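Exodeoxyribonuclease III (Methanosarcina mazei, PDB 5J8N) probably cleaves DNA at abasic sites and degrades duplex DNA from its 3' ends, as a magnesium-dependent phosphodiester hydrolase of the AP/ExoA repair family. Local coordinates at residues A[92-97]-A[122-127]; A[98-101]-A[106-109]; A[114-119]-A[169-174]; A[127-132]-A[152-157]; A[138-143]-A[187-192]. The protein carries 3 engineered substitutions. All blocks are in the same frame, centred on the assembly; numbering follows the deposited sequence.

Along the chain, contact 1 (92-97 with 122-127) opens first, running from the turn after helix 89-92 to helix 119-141. The hairpin of contact 2, closed within a few residues, sits wholly inside this span. Contact 3 (114-119 with 169-174) starts before contact 1 has closed, so the two cross; it joins the loops leading into helices 119-141 and 175-186. Contact 4 (127-132 with 152-157) follows contact 1 and is enclosed by contact 3, tying the same long helix to the loop of Asn-153. Contact 5 (138-143 with 187-192) crosses contacts 3 and 4 and fixes the far end of that helix beside strand 189-191.

Contact 1 of 5, residues A[92-97]-A[122-127]; sequences DREGRF and LGYKMA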
# COMPACT_ATOMS: atom_id res chain seq x y z
N ASP A 92 9.53 -11.87 6.11
CA ASP A 92 8.29 -12.61 5.82
C ASP A 92 7.52 -12.85 7.13
O ASP A 92 6.26 -12.82 7.09
CB ASP A 92 8.59 -13.96 5.11
CG ASP A 92 9.22 -13.78 3.72
OD1 ASP A 92 9.36 -12.68 3.26
OD2 ASP A 92 9.59 -14.82 3.16
N ARG A 93 8.21 -12.99 8.25
CA ARG A 93 7.54 -13.36 9.50
C ARG A 93 6.67 -12.20 10.03
O ARG A 93 5.92 -12.39 11.00
CB ARG A 93 8.56 -13.80 10.55
CG ARG A 93 9.22 -12.68 11.38
CD ARG A 93 9.98 -13.19 12.65
NE ARG A 93 11.31 -13.73 12.36
CZ ARG A 93 12.45 -13.32 12.92
NH1 ARG A 93 12.47 -12.34 13.82
NH2 ARG A 93 13.59 -13.89 12.58
N GLU A 94 6.79 -11.02 9.45
CA GLU A 94 5.96 -9.89 9.88
C GLU A 94 4.73 -9.70 9.01
O GLU A 94 3.93 -8.81 9.28
CB GLU A 94 6.79 -8.62 9.95
CG GLU A 94 7.83 -8.70 11.07
CD GLU A 94 8.34 -7.34 11.54
OE1 GLU A 94 7.89 -6.26 11.06
OE2 GLU A 94 9.30 -7.36 12.37
N GLY A 95 4.52 -10.53 8.01
CA GLY A 95 3.26 -10.51 7.25
C GLY A 95 2.94 -9.20 6.60
O GLY A 95 1.77 -8.74 6.61
N ARG A 96 3.95 -8.62 5.93
CA ARG A 96 3.85 -7.31 5.33
C ARG A 96 3.77 -7.30 3.83
O ARG A 96 3.67 -6.23 3.25
CB ARG A 96 5.11 -6.49 5.71
CG ARG A 96 5.22 -6.19 7.17
CD ARG A 96 6.52 -5.41 7.40
NE ARG A 96 6.52 -5.14 8.82
CZ ARG A 96 5.80 -4.19 9.37
NH1 ARG A 96 5.11 -3.36 8.60
NH2 ARG A 96 5.81 -4.04 10.71
N PHE A 97 3.84 -8.47 3.17
CA PHE A 97 4.09 -8.53 1.74
C PHE A 97 3.28 -9.64 1.14
O PHE A 97 3.40 -10.80 1.53
CB PHE A 97 5.59 -8.75 1.53
CG PHE A 97 6.02 -8.81 0.10
CD1 PHE A 97 5.86 -9.96 -0.64
CD2 PHE A 97 6.65 -7.69 -0.47
CE1 PHE A 97 6.36 -10.02 -2.00
CE2 PHE A 97 7.14 -7.75 -1.79
CZ PHE A 97 6.95 -8.89 -2.53
N LEU A 122 13.71 1.67 12.98
CA LEU A 122 14.09 2.48 11.82
C LEU A 122 15.09 1.66 10.95
O LEU A 122 14.95 1.62 9.72
CB LEU A 122 14.72 3.82 12.25
CG LEU A 122 15.28 4.66 11.09
CD1 LEU A 122 14.19 4.97 10.05
CD2 LEU A 122 15.90 5.95 11.63
N GLY A 123 16.01 0.96 11.59
CA GLY A 123 16.99 0.13 10.89
C GLY A 123 16.26 -0.95 10.12
O GLY A 123 16.60 -1.23 8.96
N TYR A 124 15.26 -1.55 10.74
CA TYR A 124 14.51 -2.62 10.13
C TYR A 124 13.76 -2.10 8.92
O TYR A 124 13.72 -2.74 7.86
CB TYR A 124 13.53 -3.24 11.15
CG TYR A 124 12.72 -4.42 10.64
CD1 TYR A 124 13.19 -5.73 10.81
CD2 TYR A 124 11.48 -4.25 10.05
CE1 TYR A 124 12.44 -6.80 10.34
CE2 TYR A 124 10.73 -5.32 9.60
CZ TYR A 124 11.22 -6.59 9.76
OH TYR A 124 10.45 -7.62 9.30
N LYS A 125 13.11 -0.94 9.07
CA LYS A 125 12.43 -0.29 7.95
C LYS A 125 13.38 -0.08 6.76
O LYS A 125 13.02 -0.41 5.62
CB LYS A 125 11.84 1.05 8.41
CG LYS A 125 11.14 1.83 7.32
CD LYS A 125 10.63 3.16 7.88
CE LYS A 125 9.82 3.89 6.80
NZ LYS A 125 9.40 5.24 7.29
N MET A 126 14.56 0.47 7.02
CA MET A 126 15.51 0.71 5.92
C MET A 126 15.99 -0.61 5.30
O MET A 126 16.16 -0.69 4.07
CB MET A 126 16.65 1.55 6.42
CG MET A 126 16.27 2.95 6.92
SD MET A 126 15.38 3.96 5.72
CE MET A 126 16.61 4.16 4.46
N ALA A 127 16.20 -1.63 6.12
CA ALA A 127 16.60 -2.94 5.60
C ALA A 127 15.47 -3.55 4.75
O ALA A 127 15.69 -4.18 3.70
CB ALA A 127 16.97 -3.85 6.75
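Glu-94 and Tyr-124 reach for each other from opposite directions, one from a type I turn spanning Asp-92 to Gly-95, the other from helix 119-141, within the DNase I-like fold of the AP/ExoA enzymes. Gly-95, with positive phi, turns the chain out of the short helix 89-92 toward strand 97-101. The tight part of the contact is the carboxylate against the phenol end of the ring. Their planes lie only 16° apart, and Glu-94 CD is 3.1 Å from Tyr-124 OH, while Glu-94 OE1 comes within 3.3 Å of Tyr-124 CE2. This is packing: the Tyr-124 hydroxyl is hydrogen-bonded instead to the backbone O of Val-90. Tyr-124 CG stands anti to the backbone N (chi1 -178°), which sends the ring out from the helix to the turn. The looser part is Arg-96, whose NE approaches the ring edge at Tyr-124 CE2 across 4.3 Å. Glu-94 and Tyr-124 are partly exposed to solvent, and the neighbouring Arg-93 is exposed and pairs with Glu-89. Arg-121 forms a second salt bridge to Glu-94 OE1 and a cation-pi contact with the Tyr-124 ring. Arg-96 is buried, and its NH1 bonds to the backbone O of Tyr-111, a predicted active-site residue, so the turn is joined to the neighbourhood of the catalytic cleft. Arg-96 grips Glu-94 side-on, both nitrogens meeting one oxygen almost in the guanidinium plane: NE lies 2.9 Å from Glu-94 OE1, on its anti lone pair, and NH2 lies 3.1 Å from Glu-94 OE1.

Contact 2 of 5, residues A[98-101]-A[106-109]; sequences LRTD and VLLN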
# COMPACT_ATOMS: atom_id res chain seq x y z
N LEU A 98 2.49 -9.27 0.15
CA LEU A 98 1.68 -10.27 -0.57
C LEU A 98 1.72 -10.03 -2.06
O LEU A 98 1.31 -8.94 -2.53
CB LEU A 98 0.24 -10.22 -0.01
CG LEU A 98 -0.75 -11.15 -0.68
CD1 LEU A 98 -0.35 -12.52 -0.42
CD2 LEU A 98 -2.17 -10.89 -0.11
N ARG A 99 2.21 -11.01 -2.80
CA ARG A 99 2.30 -10.96 -4.26
C ARG A 99 1.19 -11.77 -4.89
O ARG A 99 0.98 -12.96 -4.56
CB ARG A 99 3.66 -11.47 -4.70
CG ARG A 99 3.77 -11.68 -6.20
CD ARG A 99 5.16 -12.11 -6.58
NE ARG A 99 5.22 -12.52 -7.99
CZ ARG A 99 6.29 -13.00 -8.55
NH1 ARG A 99 7.41 -13.10 -7.89
NH2 ARG A 99 6.21 -13.39 -9.82
N THR A 100 0.48 -11.16 -5.83
CA THR A 100 -0.49 -11.86 -6.66
C THR A 100 -0.21 -11.47 -8.11
O THR A 100 -0.25 -10.28 -8.44
CB THR A 100 -1.95 -11.48 -6.28
OG1 THR A 100 -2.06 -10.05 -6.25
CG2 THR A 100 -2.32 -12.04 -4.91
N ASP A 101 0.04 -12.45 -8.97
CA ASP A 101 0.30 -12.18 -10.39
C ASP A 101 -0.99 -12.29 -11.14
O ASP A 101 -1.76 -13.24 -10.92
CB ASP A 101 1.31 -13.18 -10.98
CG ASP A 101 2.69 -13.04 -10.37
OD1 ASP A 101 2.89 -12.27 -9.41
OD2 ASP A 101 3.59 -13.68 -10.92
N VAL A 106 2.20 -8.01 -12.42
CA VAL A 106 2.47 -8.51 -11.07
C VAL A 106 2.05 -7.46 -10.04
O VAL A 106 2.48 -6.30 -10.18
CB VAL A 106 3.95 -8.82 -10.89
CG1 VAL A 106 4.27 -9.21 -9.45
CG2 VAL A 106 4.40 -9.95 -11.88
N LEU A 107 1.26 -7.84 -9.03
CA LEU A 107 0.86 -6.93 -7.98
C LEU A 107 1.54 -7.25 -6.67
O LEU A 107 1.45 -8.40 -6.19
CB LEU A 107 -0.63 -7.00 -7.78
CG LEU A 107 -1.21 -6.15 -6.66
CD1 LEU A 107 -1.00 -4.62 -6.88
CD2 LEU A 107 -2.73 -6.41 -6.52
N LEU A 108 2.22 -6.27 -6.11
CA LEU A 108 2.83 -6.41 -4.77
C LEU A 108 2.08 -5.51 -3.82
O LEU A 108 2.07 -4.28 -4.03
CB LEU A 108 4.33 -6.04 -4.79
CG LEU A 108 5.17 -6.77 -5.88
CD1 LEU A 108 6.63 -6.32 -5.76
CD2 LEU A 108 5.03 -8.30 -5.82
N ASN A 109 1.49 -6.09 -2.79
CA ASN A 109 0.73 -5.37 -1.79
C ASN A 109 1.55 -5.34 -0.50
O ASN A 109 1.87 -6.41 0.03
CB ASN A 109 -0.60 -6.10 -1.60
CG ASN A 109 -1.46 -5.50 -0.49
OD1 ASN A 109 -1.18 -4.38 -0.06
ND2 ASN A 109 -2.53 -6.20 -0.07
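Val-106 CG1 rests obliquely against the guanidinium of Arg-99, 3.7 Å from NE, while the edge carrying NE and NH2 meets the carboxylate of Asp-101. The Arg-99 and Asp-101 groups meet side-on, one nitrogen to each oxygen: Arg-99 NE is 2.7 Å from Asp-101 OD1 in an almost straight bond (176°), and NH2 lies 2.9 Å from Asp-101 OD2 on its syn lone pair. The Arg-99 chain runs extended from CG to NE, reaching Asp-101 two residues on along the same side of the strand. Two bonds thus fix the rotation of both buried groups, and NH1 of Arg-99 bonds to the hydroxyl of Tyr-135. Asp-101 OD1 also packs on Val-106 CG1 at 3.4 Å. Further along this face Leu-108 lies beside Arg-99, its CD2 3.6 Å from Arg-99 CB. The other face carries Leu-98, Thr-100, Leu-107 and Asn-109. There Thr-100 OG1 sits 3.7 Å from Leu-107 CB, the two side chains pointing the same way. The flat amide of Asn-109 is buried between polar partners of the neighbouring sheet, OD1 taking Gln-37 NE2 and ND2 giving to Thr-73 OG1. Between the two faces runs the backbone pairing: Leu-98 with Asn-109 and Thr-100 with Leu-107 are hydrogen-bonded pairs, each linked both ways, whereas Arg-99 with Leu-108 and Asp-101 with Val-106 are non-hydrogen-bonded pairs. With N-to-C directions 162° apart, the two segments form an antiparallel beta hairpin whose Leu-98 face turns to the other sheet, as in the two-sheet sandwich of the DNase I-like fold.

Contact 3 of 5, residues A[114-119]-A[169-174]; sequences NGKMSQ and MISGFL. Engineered in segment 114-119: Met-117 (natural residue Ala).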
# COMPACT_ATOMS: atom_id res chain seq x y z
N ASN A 114 6.84 0.85 10.02
CA ASN A 114 6.97 2.14 10.61
C ASN A 114 8.20 2.18 11.49
O ASN A 114 8.47 1.26 12.26
CB ASN A 114 5.73 2.48 11.39
CG ASN A 114 5.77 3.89 11.87
OD1 ASN A 114 6.38 4.15 12.92
ND2 ASN A 114 5.17 4.81 11.10
N GLY A 115 8.99 3.24 11.32
CA GLY A 115 10.27 3.37 11.98
C GLY A 115 10.29 4.24 13.24
O GLY A 115 11.34 4.52 13.79
N LYS A 116 9.12 4.69 13.69
CA LYS A 116 9.11 5.65 14.79
C LYS A 116 9.46 5.10 16.17
O LYS A 116 9.92 5.86 17.02
CB LYS A 116 7.73 6.31 14.90
CG LYS A 116 7.52 7.29 13.77
CD LYS A 116 6.23 8.09 13.86
CE LYS A 116 4.98 7.22 13.77
NZ LYS A 116 3.70 8.01 13.89
N MET A 117 9.21 3.82 16.43
CA MET A 117 9.31 3.28 17.81
C MET A 117 10.70 3.31 18.37
O MET A 117 10.90 3.48 19.59
CB MET A 117 8.88 1.82 17.92
CG MET A 117 7.76 1.42 17.09
SD MET A 117 8.23 1.26 15.38
CE MET A 117 6.56 1.38 14.81
N SER A 118 11.68 3.06 17.52
CA SER A 118 13.05 2.88 17.97
C SER A 118 14.03 2.98 16.82
O SER A 118 13.67 2.82 15.64
CB SER A 118 13.24 1.51 18.65
OG SER A 118 13.01 0.43 17.74
N GLN A 119 15.28 3.19 17.16
CA GLN A 119 16.36 3.13 16.18
C GLN A 119 16.37 1.76 15.54
O GLN A 119 16.60 1.63 14.34
CB GLN A 119 17.71 3.40 16.85
CG GLN A 119 18.35 4.70 16.42
CD GLN A 119 18.40 4.86 14.91
OE1 GLN A 119 18.64 3.90 14.16
NE2 GLN A 119 18.18 6.08 14.44
N MET A 169 12.76 15.47 11.93
CA MET A 169 13.45 14.55 12.85
C MET A 169 12.59 13.32 13.16
O MET A 169 12.93 12.53 14.06
CB MET A 169 13.80 15.27 14.15
CG MET A 169 14.76 16.42 13.95
SD MET A 169 15.54 16.92 15.47
CE MET A 169 14.16 17.65 16.34
N ILE A 170 11.46 13.19 12.47
CA ILE A 170 10.50 12.12 12.74
C ILE A 170 10.53 11.08 11.63
O ILE A 170 10.39 11.44 10.46
CB ILE A 170 9.05 12.66 12.84
CG1 ILE A 170 8.93 13.70 13.96
CG2 ILE A 170 8.00 11.51 13.02
CD1 ILE A 170 9.36 13.18 15.29
N SER A 171 10.70 9.81 11.96
CA SER A 171 10.57 8.74 10.96
C SER A 171 9.23 8.87 10.24
O SER A 171 8.17 8.98 10.87
CB SER A 171 10.72 7.35 11.62
OG SER A 171 10.49 6.33 10.61
N GLY A 172 9.30 8.86 8.90
CA GLY A 172 8.18 9.29 8.08
C GLY A 172 8.65 10.43 7.18
O GLY A 172 8.14 10.60 6.08
N PHE A 173 9.58 11.22 7.68
CA PHE A 173 10.07 12.33 6.88
C PHE A 173 11.56 12.57 7.12
O PHE A 173 12.02 13.71 7.02
CB PHE A 173 9.27 13.62 7.16
CG PHE A 173 9.35 14.62 6.03
CD1 PHE A 173 8.99 14.23 4.73
CD2 PHE A 173 9.83 15.91 6.23
CE1 PHE A 173 9.15 15.11 3.64
CE2 PHE A 173 9.97 16.83 5.13
CZ PHE A 173 9.61 16.40 3.85
N LEU A 174 12.30 11.51 7.44
CA LEU A 174 13.75 11.63 7.58
C LEU A 174 14.45 11.73 6.25
O LEU A 174 14.04 11.07 5.29
CB LEU A 174 14.33 10.45 8.37
CG LEU A 174 13.82 10.31 9.82
CD1 LEU A 174 14.27 8.96 10.35
CD2 LEU A 174 14.40 11.39 10.72
O HOH W 1 6.01 7.34 10.21
O HOH W 2 8.10 5.41 9.71
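Ser-171 meets the backbone of Gly-115 through CB and OG: its OG stops 3.3 Å from Gly-115 CA and its CB packs 3.6 Å from Gly-115 O. Ser-171 OG stands anti to the backbone N (chi1 176°), which sets it beside Gly-115 CA. Next to it Lys-116 bends at chi3 and lays its aliphatic part over Ser-171, Lys-116 CG lying 3.4 Å from Ser-171 O. The lysine chain meets the modelled conformer of Ile-170 at a slant, Lys-116 CD touching Ile-170 CG2 at 3.9 Å, where both side chains are exposed. An Asx turn shapes the first loop: in the modelled conformer of Asn-114, Lys-116 N donates to Asn-114 OD1 (2.9 Å) from well above the carbonyl plane. This loop and 169-174 lead into helices 119-141 and 175-186, with Ser-118 and Leu-174 at the N-cap positions. Glu-177 binds Ser-171 OG and the backbone N of Gly-172, and Asn-114 ND2 reaches Asn-153, the predicted transition-state stabiliser. Two waters bridge the loops. One joins Asn-114 ND2 in this conformer, weakly, to Ser-171 O; the other accepts from Gly-115 N and donates to Ser-171 OG at 2.7 Å.

Contact 4 of 5, residues A[127-132]-A[152-157]; sequences AFYDAF and VNTAHK
Tyr-129 reaches from helix 119-141 to the loop 152-157, whose nearest CA atom, that of Val-152, lies 9.1 Å from its own. From CB the chain turns with CG anti to the carbonyl carbon (chi1 -85°), which carries the ring across to the loop, and Trp-180 of helix 175-186 stacks on that ring. Farther out, Tyr-129 CE1 comes within 3.9 Å of Val-152 O, and on the other side of the ring Tyr-129 CE2 lies 4.2 Å from Thr-154 OG1. CZ of Tyr-129 touches the methyl CG1 of Val-152 at 4.1 Å, the two side chains meeting at about a right angle; the same methyl, Val-152 CG1, comes closer to Tyr-129 OH, at 3.4 Å. At the tip OH is gripped twice: it donates to Val-152 O and accepts from Thr-154 OG1, each pair 2.7 Å apart, with Thr-154 OG1 in the plane of the ring at its edge. The donor lies slightly off the Val-152 carbonyl plane, tilted by 23°. Buried as it is, the hydroxyl has both a donor and an acceptor partner, and the relay goes one step further, since Lys-125 NZ, itself paired with Glu-177, bonds to Thr-154 OG1 and to Asn-153 O. Between its two partners, Val-152 and Thr-154, stands Asn-153, a predicted magnesium ligand and transition-state stabiliser, whose ND2 bonds to Phe-112 O. Tyr-129 thus bonds to the residues on either side of Asn-153, consistent with a second-shell role at the active-site edge of a DNase I-like phosphodiesterase.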
# COMPACT_ATOMS: atom_id res chain seq x y z
N ALA A 127 16.20 -1.63 6.12
CA ALA A 127 16.60 -2.94 5.60
C ALA A 127 15.47 -3.55 4.75
O ALA A 127 15.69 -4.18 3.70
CB ALA A 127 16.97 -3.85 6.75
N PHE A 128 14.23 -3.39 5.18
CA PHE A 128 13.06 -3.85 4.42
C PHE A 128 13.02 -3.14 3.09
O PHE A 128 12.79 -3.77 2.05
CB PHE A 128 11.76 -3.65 5.24
CG PHE A 128 10.56 -4.28 4.62
CD1 PHE A 128 9.94 -3.69 3.57
CD2 PHE A 128 10.02 -5.46 5.17
CE1 PHE A 128 8.81 -4.25 2.97
CE2 PHE A 128 8.89 -6.03 4.58
CZ PHE A 128 8.28 -5.42 3.48
N TYR A 129 13.21 -1.82 3.08
CA TYR A 129 13.21 -1.04 1.84
C TYR A 129 14.29 -1.64 0.89
O TYR A 129 14.01 -1.80 -0.31
CB TYR A 129 13.57 0.41 2.15
CG TYR A 129 12.44 1.31 2.58
CD1 TYR A 129 11.08 0.99 2.39
CD2 TYR A 129 12.76 2.55 3.11
CE1 TYR A 129 10.05 1.92 2.74
CE2 TYR A 129 11.75 3.47 3.44
CZ TYR A 129 10.42 3.14 3.26
OH TYR A 129 9.45 4.06 3.60
N ASP A 130 15.49 -1.93 1.40
CA ASP A 130 16.57 -2.44 0.54
C ASP A 130 16.17 -3.78 -0.07
O ASP A 130 16.39 -4.04 -1.25
CB ASP A 130 17.84 -2.60 1.36
CG ASP A 130 18.50 -1.28 1.69
OD1 ASP A 130 18.24 -0.29 0.97
OD2 ASP A 130 19.32 -1.25 2.66
N ALA A 131 15.60 -4.67 0.75
CA ALA A 131 15.21 -5.99 0.27
C ALA A 131 14.10 -5.87 -0.75
O ALA A 131 14.11 -6.55 -1.74
CB ALA A 131 14.77 -6.90 1.43
N PHE A 132 13.10 -5.04 -0.47
CA PHE A 132 12.08 -4.81 -1.44
C PHE A 132 12.61 -4.28 -2.77
O PHE A 132 12.19 -4.78 -3.84
CB PHE A 132 11.03 -3.83 -0.86
CG PHE A 132 10.22 -3.14 -1.97
CD1 PHE A 132 9.27 -3.86 -2.65
CD2 PHE A 132 10.51 -1.84 -2.38
CE1 PHE A 132 8.54 -3.26 -3.72
CE2 PHE A 132 9.82 -1.27 -3.45
CZ PHE A 132 8.89 -1.99 -4.13
N VAL A 152 3.73 3.12 2.48
CA VAL A 152 5.19 3.24 2.47
C VAL A 152 5.66 3.79 3.82
O VAL A 152 6.85 3.69 4.15
CB VAL A 152 5.58 4.14 1.28
CG1 VAL A 152 7.08 4.45 1.24
CG2 VAL A 152 5.13 3.46 -0.02
N ASN A 153 4.77 4.43 4.59
CA ASN A 153 5.14 5.03 5.88
C ASN A 153 6.21 6.11 5.76
O ASN A 153 6.88 6.43 6.75
CB ASN A 153 5.54 3.95 6.92
CG ASN A 153 4.39 3.56 7.81
OD1 ASN A 153 3.73 4.42 8.38
ND2 ASN A 153 4.07 2.26 7.86
N THR A 154 6.27 6.74 4.57
CA THR A 154 7.15 7.89 4.33
C THR A 154 6.46 8.84 3.38
O THR A 154 5.81 8.37 2.42
CB THR A 154 8.52 7.43 3.70
OG1 THR A 154 9.18 6.55 4.62
CG2 THR A 154 9.45 8.61 3.44
N ALA A 155 6.56 10.15 3.66
CA ALA A 155 6.14 11.20 2.74
C ALA A 155 7.37 11.58 1.92
O ALA A 155 8.38 11.99 2.48
CB ALA A 155 5.59 12.42 3.55
N HIS A 156 7.25 11.46 0.59
CA HIS A 156 8.45 11.54 -0.24
C HIS A 156 9.07 12.93 -0.22
O HIS A 156 10.29 13.08 0.02
CB HIS A 156 8.07 11.13 -1.67
CG HIS A 156 9.23 11.03 -2.59
ND1 HIS A 156 9.07 10.91 -3.95
CD2 HIS A 156 10.57 11.06 -2.36
CE1 HIS A 156 10.27 10.86 -4.52
NE2 HIS A 156 11.19 10.95 -3.58
N LYS A 157 8.27 13.95 -0.50
CA LYS A 157 8.75 15.32 -0.72
C LYS A 157 8.01 16.26 0.25
O LYS A 157 7.01 15.86 0.88
CB LYS A 157 8.54 15.79 -2.18
CG LYS A 157 9.27 14.90 -3.18
CD LYS A 157 8.95 15.34 -4.62
CE LYS A 157 9.59 14.46 -5.67
NZ LYS A 157 11.00 14.90 -5.95

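Contact 5 of 5, residues A[138-143]-A[187-192]; sequences ALKSEG and AGYLDS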
# COMPACT_ATOMS: atom_id res chain seq x y z
N ALA A 138 14.64 -7.35 -9.48
CA ALA A 138 14.86 -8.62 -10.12
C ALA A 138 13.68 -8.97 -11.01
O ALA A 138 13.90 -9.45 -12.12
CB ALA A 138 15.13 -9.72 -9.05
N LEU A 139 12.45 -8.77 -10.54
CA LEU A 139 11.29 -9.01 -11.39
C LEU A 139 11.27 -8.09 -12.65
O LEU A 139 10.95 -8.53 -13.75
CB LEU A 139 9.97 -8.84 -10.63
CG LEU A 139 9.74 -9.93 -9.56
CD1 LEU A 139 8.44 -9.61 -8.83
CD2 LEU A 139 9.68 -11.30 -10.19
N LYS A 140 11.60 -6.83 -12.44
CA LYS A 140 11.63 -5.88 -13.54
C LYS A 140 12.68 -6.28 -14.59
O LYS A 140 12.43 -6.17 -15.79
CB LYS A 140 11.88 -4.47 -13.00
CG LYS A 140 11.58 -3.38 -14.04
CD LYS A 140 11.46 -2.00 -13.34
CE LYS A 140 12.83 -1.54 -12.87
NZ LYS A 140 13.71 -1.22 -14.03
N SER A 141 13.84 -6.80 -14.16
CA SER A 141 14.91 -7.26 -15.03
C SER A 141 14.40 -8.37 -15.95
O SER A 141 14.86 -8.51 -17.06
CB SER A 141 16.10 -7.75 -14.16
OG SER A 141 17.01 -8.55 -14.90
N GLU A 142 13.47 -9.18 -15.41
CA GLU A 142 12.88 -10.33 -16.15
C GLU A 142 11.77 -9.89 -17.15
O GLU A 142 11.32 -10.69 -17.98
CB GLU A 142 12.25 -11.33 -15.16
CG GLU A 142 13.19 -12.02 -14.16
CD GLU A 142 12.41 -12.69 -12.99
OE1 GLU A 142 13.05 -13.01 -11.96
OE2 GLU A 142 11.16 -12.89 -13.09
N GLY A 143 11.35 -8.63 -17.07
CA GLY A 143 10.37 -8.06 -17.98
C GLY A 143 8.96 -8.04 -17.36
O GLY A 143 8.02 -7.76 -18.08
N ALA A 187 15.30 3.85 -10.09
CA ALA A 187 15.49 2.52 -10.66
C ALA A 187 14.50 2.20 -11.76
O ALA A 187 14.60 1.17 -12.39
CB ALA A 187 15.39 1.46 -9.56
N GLY A 188 13.55 3.11 -11.99
CA GLY A 188 12.63 3.00 -13.12
C GLY A 188 11.20 2.73 -12.71
O GLY A 188 10.52 1.91 -13.33
N TYR A 189 10.72 3.44 -11.69
CA TYR A 189 9.37 3.30 -11.23
C TYR A 189 8.75 4.68 -11.16
O TYR A 189 9.46 5.68 -10.93
CB TYR A 189 9.29 2.60 -9.85
CG TYR A 189 9.95 1.22 -9.82
CD1 TYR A 189 11.30 1.09 -9.56
CD2 TYR A 189 9.17 0.06 -10.01
CE1 TYR A 189 11.89 -0.15 -9.56
CE2 TYR A 189 9.78 -1.19 -10.02
CZ TYR A 189 11.12 -1.27 -9.75
OH TYR A 189 11.73 -2.52 -9.72
N LEU A 190 7.42 4.71 -11.24
CA LEU A 190 6.64 5.96 -11.23
C LEU A 190 5.72 6.02 -10.07
O LEU A 190 5.03 5.01 -9.76
CB LEU A 190 5.81 6.08 -12.52
CG LEU A 190 6.62 5.97 -13.78
CD1 LEU A 190 5.67 6.01 -14.99
CD2 LEU A 190 7.64 7.11 -13.85
N ASP A 191 5.66 7.17 -9.39
CA ASP A 191 4.65 7.46 -8.35
C ASP A 191 3.36 7.82 -9.11
O ASP A 191 3.24 8.89 -9.72
CB ASP A 191 5.18 8.60 -7.47
CG ASP A 191 4.26 9.04 -6.41
OD1 ASP A 191 3.06 8.72 -6.42
OD2 ASP A 191 4.72 9.76 -5.50
N SER A 192 2.40 6.91 -9.14
CA SER A 192 1.28 7.08 -10.07
C SER A 192 0.48 8.38 -9.82
O SER A 192 0.08 9.05 -10.79
CB SER A 192 0.35 5.85 -10.08
OG SER A 192 -0.25 5.66 -8.83
O HOH W 3 11.76 0.58 -15.49
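Lys-140 supplies the polar bond of the contact: its NZ donates to the backbone O of Ala-187 over 3.0 Å, approaching in the carbonyl plane at a C=O...N angle of 158°. A water adds a second link, accepting from Lys-140 NZ and donating to Gly-188 O at 2.8 Å. The ammonium is therefore held to two consecutive carbonyls, one directly and one through solvent. At Gly-188 the chain leaves helix 175-186 with positive phi, and its O lies near Lys-140 CD.

The rest is packing: CD and CE of Lys-140 meet the phenol end of Tyr-189 obliquely. Lys-140 starts off anti to the backbone N (chi1 -166°), then bends at chi3 and chi4, so that CD and CE come against Tyr-189 while NZ turns away to the carbonyl. Lys-140 CE lies 3.5 Å from Tyr-189 OH. The tyrosine hydroxyl has its own partner, Asn-137 OD1 of helix 119-141, about one turn before Lys-140.

Backbone bonds shape the helix end next to Lys-140: Gly-143, with positive phi, closes helix 119-141 in a Schellman motif. This plain structural contact, away from the annotated sites, sets the C-terminal end of helix 119-141 beside the exit of helix 175-186, with Tyr-189 packed on Leu-146 and Ile-148 of strand 146-149, and strand 189-191 pairing with strand 218-227.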